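PDB 2ZOP: CRISPR system Cmr subunit Cmr5 from Thermus thermophilus HB8, which probably serves as a subunit of the Cmr ribonucleoprotein complex, which takes part in CRISPR-based immunity against viruses, plasmids and other mobile genetic elements. Local coordinates for residues Y13-V16 with R17-A20; A100-W103 with F104-A108. All blocks are in the same frame, centred on the assembly; numbering follows the deposited sequence.

In the fold
Contact 1 and contact 2 come in series along the chain, the first in the later part of helix 4-19 and the second within the long helix 87-111; the first and last helices of this all-alpha subunit pack together here. Their centres lie about 10 Å apart. Contact 1 is at the surface, with its centre about 12 Å from that of the chain, whereas contact 2 lies deeper, at about 8 Å. The two touch directly: Y13 packs on F107, K15 on F104, and V16 on the backbone of F107 and A108. This packing joins the two helices side by side; the other subunits of the trimer touch neither contact.

Contact 1 of 2, residues Y13-V16 with R17-A20; sequences YEKV and REAA
From Y13 to A20 backbone amides bond to carbonyls four residues earlier: R17 N reaches Y13 O at 3.0 Å, A19 N reaches K15 O at 3.0 Å and A20 N reaches V16 O at 2.9 Å. This is the i to i+4 pattern of an alpha helix, here in the later part of helix 4-19; the helix lies at the surface, so one side faces solvent and the other the core. E14, R17 and E18 suit the exposed side because their charged ends can reach water. E14 and R17 pass each other at a slant; E14 OE2 stops 4.1 Å from R17 NH1, beyond a salt bridge, so the attraction is probably modest. With chi1 at 65°, R17 CG sits between the backbone N and the carbonyl carbon, which leads CD to 3.5 Å from E14 CA; the bend at chi3 then takes NE outward, away from the E14 carboxylate. V16 points to the protein interior, where its branched, apolar side chain packs on F104 and L111 of helix 87-111. K15 serves both surroundings: its aliphatic chain lies against Y28, and its amine extends toward helix 57-69. A19, small enough for a close approach, also meets Y28. The carboxylates of E14 and E18 have planes only 13° apart, and their OE1 atoms approach to 4.1 Å, a proximity that may be mildly unfavourable. The closer side-chain meeting of this pair is E14 CG with E18 OE1, at 3.5 Å.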
loop_
_atom_site.group_PDB
_atom_site.type_symbol
_atom_site.label_atom_id
_atom_site.label_comp_id
_atom_site.label_asym_id
_atom_site.label_seq_id
_atom_site.Cartn_x
_atom_site.Cartn_y
_atom_site.Cartn_z
ATOM N N TYR A 13 1.047 -25.059 12.558
ATOM C CA TYR A 13 0.909 -25.499 13.934
ATOM C C TYR A 13 2.072 -26.432 14.264
ATOM O O TYR A 13 2.720 -26.286 15.295
ATOM C CB TYR A 13 -0.434 -26.225 14.088
ATOM C CG TYR A 13 -0.685 -26.874 15.429
ATOM C CD1 TYR A 13 -0.325 -26.241 16.619
ATOM C CD2 TYR A 13 -1.366 -28.087 15.509
ATOM C CE1 TYR A 13 -0.640 -26.796 17.852
ATOM C CE2 TYR A 13 -1.691 -28.653 16.739
ATOM C CZ TYR A 13 -1.325 -28.001 17.906
ATOM O OH TYR A 13 -1.654 -28.555 19.122
ATOM N N GLU A 14 2.356 -27.373 13.373
ATOM C CA GLU A 14 3.449 -28.307 13.618
ATOM C C GLU A 14 4.809 -27.600 13.637
ATOM O O GLU A 14 5.659 -27.890 14.475
ATOM C CB GLU A 14 3.459 -29.413 12.565
ATOM C CG GLU A 14 4.533 -30.450 12.827
ATOM C CD GLU A 14 4.472 -31.620 11.872
ATOM O OE1 GLU A 14 4.816 -31.443 10.685
ATOM O OE2 GLU A 14 4.076 -32.720 12.316
ATOM N N LYS A 15 5.014 -26.671 12.713
ATOM C CA LYS A 15 6.276 -25.936 12.664
ATOM C C LYS A 15 6.501 -25.150 13.959
ATOM O O LYS A 15 7.615 -25.098 14.484
ATOM C CB LYS A 15 6.278 -24.980 11.470
ATOM C CG LYS A 15 6.173 -25.675 10.117
ATOM C CD LYS A 15 7.412 -26.521 9.865
ATOM C CE LYS A 15 7.388 -27.164 8.489
ATOM N NZ LYS A 15 8.710 -27.770 8.173
ATOM N N VAL A 16 5.443 -24.547 14.485
ATOM C CA VAL A 16 5.567 -23.768 15.713
ATOM C C VAL A 16 5.797 -24.649 16.945
ATOM O O VAL A 16 6.596 -24.299 17.823
ATOM C CB VAL A 16 4.320 -22.871 15.935
ATOM C CG1 VAL A 16 4.434 -22.136 17.265
ATOM C CG2 VAL A 16 4.205 -21.851 14.798
ATOM N N ARG A 17 5.111 -25.788 17.013
ATOM C CA ARG A 17 5.286 -26.693 18.146
ATOM C C ARG A 17 6.741 -27.161 18.171
ATOM O O ARG A 17 7.318 -27.368 19.237
ATOM C CB ARG A 17 4.339 -27.905 18.043
ATOM C CG ARG A 17 4.606 -28.827 16.858
ATOM C CD ARG A 17 3.589 -29.975 16.723
ATOM N NE ARG A 17 3.777 -31.058 17.688
ATOM C CZ ARG A 17 3.442 -32.328 17.449
ATOM N NH1 ARG A 17 2.907 -32.661 16.279
ATOM N NH2 ARG A 17 3.638 -33.270 18.367
ATOM N N GLU A 18 7.337 -27.313 16.991
ATOM C CA GLU A 18 8.728 -27.744 16.905
ATOM C C GLU A 18 9.688 -26.619 17.323
ATOM O O GLU A 18 10.641 -26.860 18.064
ATOM C CB GLU A 18 9.038 -28.238 15.484
ATOM C CG GLU A 18 8.361 -29.573 15.164
ATOM C CD GLU A 18 8.394 -29.933 13.683
ATOM O OE1 GLU A 18 7.919 -31.033 13.329
ATOM O OE2 GLU A 18 8.885 -29.123 12.871
ATOM N N ALA A 19 9.432 -25.392 16.872
ATOM C CA ALA A 19 10.287 -24.259 17.250
ATOM C C ALA A 19 10.226 -24.023 18.769
ATOM O O ALA A 19 11.190 -23.563 19.382
ATOM C CB ALA A 19 9.851 -22.996 16.511
ATOM N N ALA A 20 9.091 -24.351 19.374
ATOM C CA ALA A 20 8.919 -24.168 20.813
ATOM C C ALA A 20 9.895 -25.026 21.625
ATOM O O ALA A 20 10.140 -24.753 22.800
ATOM C CB ALA A 20 7.477 -24.502 21.208
#

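Contact 2 of 2, residues A100-W103 with F104-A108; sequences AAEW and FKRFA
R106 reaches back along the helix to W103 and E102, three and four residues earlier, and sets one edge of its guanidinium, through NH1, over a face of the W103 indole, with NH1 3.2 Å above the plane and displaced toward the rim. R106 CZ is 4.4 Å from the centroid of the W103 six-membered ring and 9° off its normal, a cation-pi interaction. The two planes stand 81° apart, so the guanidinium does not stack flat on the ring. One face of the guanidinium lies over E102 CB, 3.8 Å from the plane. An arginine suits this exposed position, since the chain from CG to NE is extended and can span a helical turn while the indole offers the cation a broad pi surface. The backbone carbonyls of A100, A101, E102 and W103 are satisfied in turn by the amides of F104, K105, R106 and F107, the regular i to i+4 bonding of an alpha helix within helix 87-111. A100 O also receives a weak bond from W103 N, at 3.1 Å. The bond from F107 N to W103 O, 2.9 Å long, is nearly straight at 173°. E102 finds its strongest polar partner on helix 25-42, where OE1 forms a salt bridge with R40 NH1. Its other oxygen, OE2, lies 4.5 Å from K105 NZ, too far for a salt bridge, although the two side chains run alongside one another. F104, buried and apolar, fits among L62, L66 and V69, with the edge of its ring beside the A100 carbonyl. F107 CE2 approaches W103 CE3 at 4.1 Å.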
loop_
_atom_site.group_PDB
_atom_site.type_symbol
_atom_site.label_atom_id
_atom_site.label_comp_id
_atom_site.label_asym_id
_atom_site.label_seq_id
_atom_site.Cartn_x
_atom_site.Cartn_y
_atom_site.Cartn_z
ATOM N N ALA A 100 -0.825 -17.922 5.475
ATOM C CA ALA A 100 0.046 -18.869 6.175
ATOM C C ALA A 100 0.759 -18.142 7.320
ATOM O O ALA A 100 0.853 -18.654 8.434
ATOM C CB ALA A 100 1.072 -19.468 5.197
ATOM N N ALA A 101 1.240 -16.933 7.045
ATOM C CA ALA A 101 1.931 -16.131 8.046
ATOM C C ALA A 101 1.038 -15.863 9.266
ATOM O O ALA A 101 1.482 -15.980 10.415
ATOM C CB ALA A 101 2.383 -14.812 7.427
ATOM N N GLU A 102 -0.219 -15.500 9.026
ATOM C CA GLU A 102 -1.130 -15.248 10.140
ATOM C C GLU A 102 -1.263 -16.478 11.045
ATOM O O GLU A 102 -1.388 -16.344 12.261
ATOM C CB GLU A 102 -2.513 -14.831 9.627
ATOM C CG GLU A 102 -2.542 -13.457 8.975
ATOM C CD GLU A 102 -2.245 -12.337 9.959
ATOM O OE1 GLU A 102 -2.367 -11.156 9.568
ATOM O OE2 GLU A 102 -1.886 -12.637 11.120
ATOM N N TRP A 103 -1.243 -17.673 10.460
ATOM C CA TRP A 103 -1.349 -18.885 11.270
ATOM C C TRP A 103 -0.102 -19.065 12.129
ATOM O O TRP A 103 -0.197 -19.424 13.297
ATOM C CB TRP A 103 -1.583 -20.118 10.384
ATOM C CG TRP A 103 -2.980 -20.169 9.845
ATOM C CD1 TRP A 103 -3.349 -20.182 8.534
ATOM C CD2 TRP A 103 -4.200 -20.161 10.607
ATOM N NE1 TRP A 103 -4.720 -20.177 8.428
ATOM C CE2 TRP A 103 -5.270 -20.164 9.682
ATOM C CE3 TRP A 103 -4.493 -20.149 11.978
ATOM C CZ2 TRP A 103 -6.615 -20.153 10.082
ATOM C CZ3 TRP A 103 -5.831 -20.140 12.381
ATOM C CH2 TRP A 103 -6.876 -20.141 11.431
ATOM N N PHE A 104 1.068 -18.815 11.552
ATOM C CA PHE A 104 2.313 -18.922 12.306
ATOM C C PHE A 104 2.226 -17.951 13.480
ATOM O O PHE A 104 2.594 -18.284 14.613
ATOM C CB PHE A 104 3.506 -18.543 11.426
ATOM C CG PHE A 104 4.072 -19.692 10.643
ATOM C CD1 PHE A 104 5.057 -20.512 11.198
ATOM C CD2 PHE A 104 3.623 -19.962 9.359
ATOM C CE1 PHE A 104 5.582 -21.579 10.486
ATOM C CE2 PHE A 104 4.143 -21.032 8.635
ATOM C CZ PHE A 104 5.126 -21.843 9.201
ATOM N N LYS A 105 1.735 -16.750 13.192
ATOM C CA LYS A 105 1.581 -15.720 14.213
ATOM C C LYS A 105 0.653 -16.174 15.335
ATOM O O LYS A 105 0.989 -16.081 16.517
ATOM C CB LYS A 105 1.039 -14.434 13.579
ATOM C CG LYS A 105 0.694 -13.345 14.588
ATOM C CD LYS A 105 0.426 -12.018 13.895
ATOM C CE LYS A 105 -0.034 -10.963 14.893
ATOM N NZ LYS A 105 -1.389 -11.306 15.437
ATOM N N ARG A 106 -0.520 -16.661 14.956
ATOM C CA ARG A 106 -1.504 -17.128 15.925
ATOM C C ARG A 106 -0.984 -18.262 16.805
ATOM O O ARG A 106 -1.153 -18.230 18.021
ATOM C CB ARG A 106 -2.776 -17.565 15.196
ATOM C CG ARG A 106 -3.546 -16.387 14.609
ATOM C CD ARG A 106 -4.507 -16.839 13.534
ATOM N NE ARG A 106 -5.085 -15.708 12.817
ATOM C CZ ARG A 106 -5.690 -15.809 11.640
ATOM N NH1 ARG A 106 -5.793 -16.994 11.052
ATOM N NH2 ARG A 106 -6.172 -14.724 11.043
ATOM N N PHE A 107 -0.359 -19.266 16.197
ATOM C CA PHE A 107 0.165 -20.369 16.985
ATOM C C PHE A 107 1.387 -19.980 17.800
ATOM O O PHE A 107 1.653 -20.584 18.834
ATOM C CB PHE A 107 0.443 -21.585 16.093
ATOM C CG PHE A 107 -0.801 -22.350 15.742
ATOM C CD1 PHE A 107 -1.528 -23.002 16.737
ATOM C CD2 PHE A 107 -1.298 -22.348 14.443
ATOM C CE1 PHE A 107 -2.737 -23.631 16.447
ATOM C CE2 PHE A 107 -2.510 -22.976 14.141
ATOM C CZ PHE A 107 -3.230 -23.617 15.151
ATOM N N ALA A 108 2.129 -18.971 17.350
ATOM C CA ALA A 108 3.293 -18.512 18.110
ATOM C C ALA A 108 2.794 -17.823 19.384
ATOM O O ALA A 108 3.388 -17.971 20.456
ATOM C CB ALA A 108 4.140 -17.533 17.280
#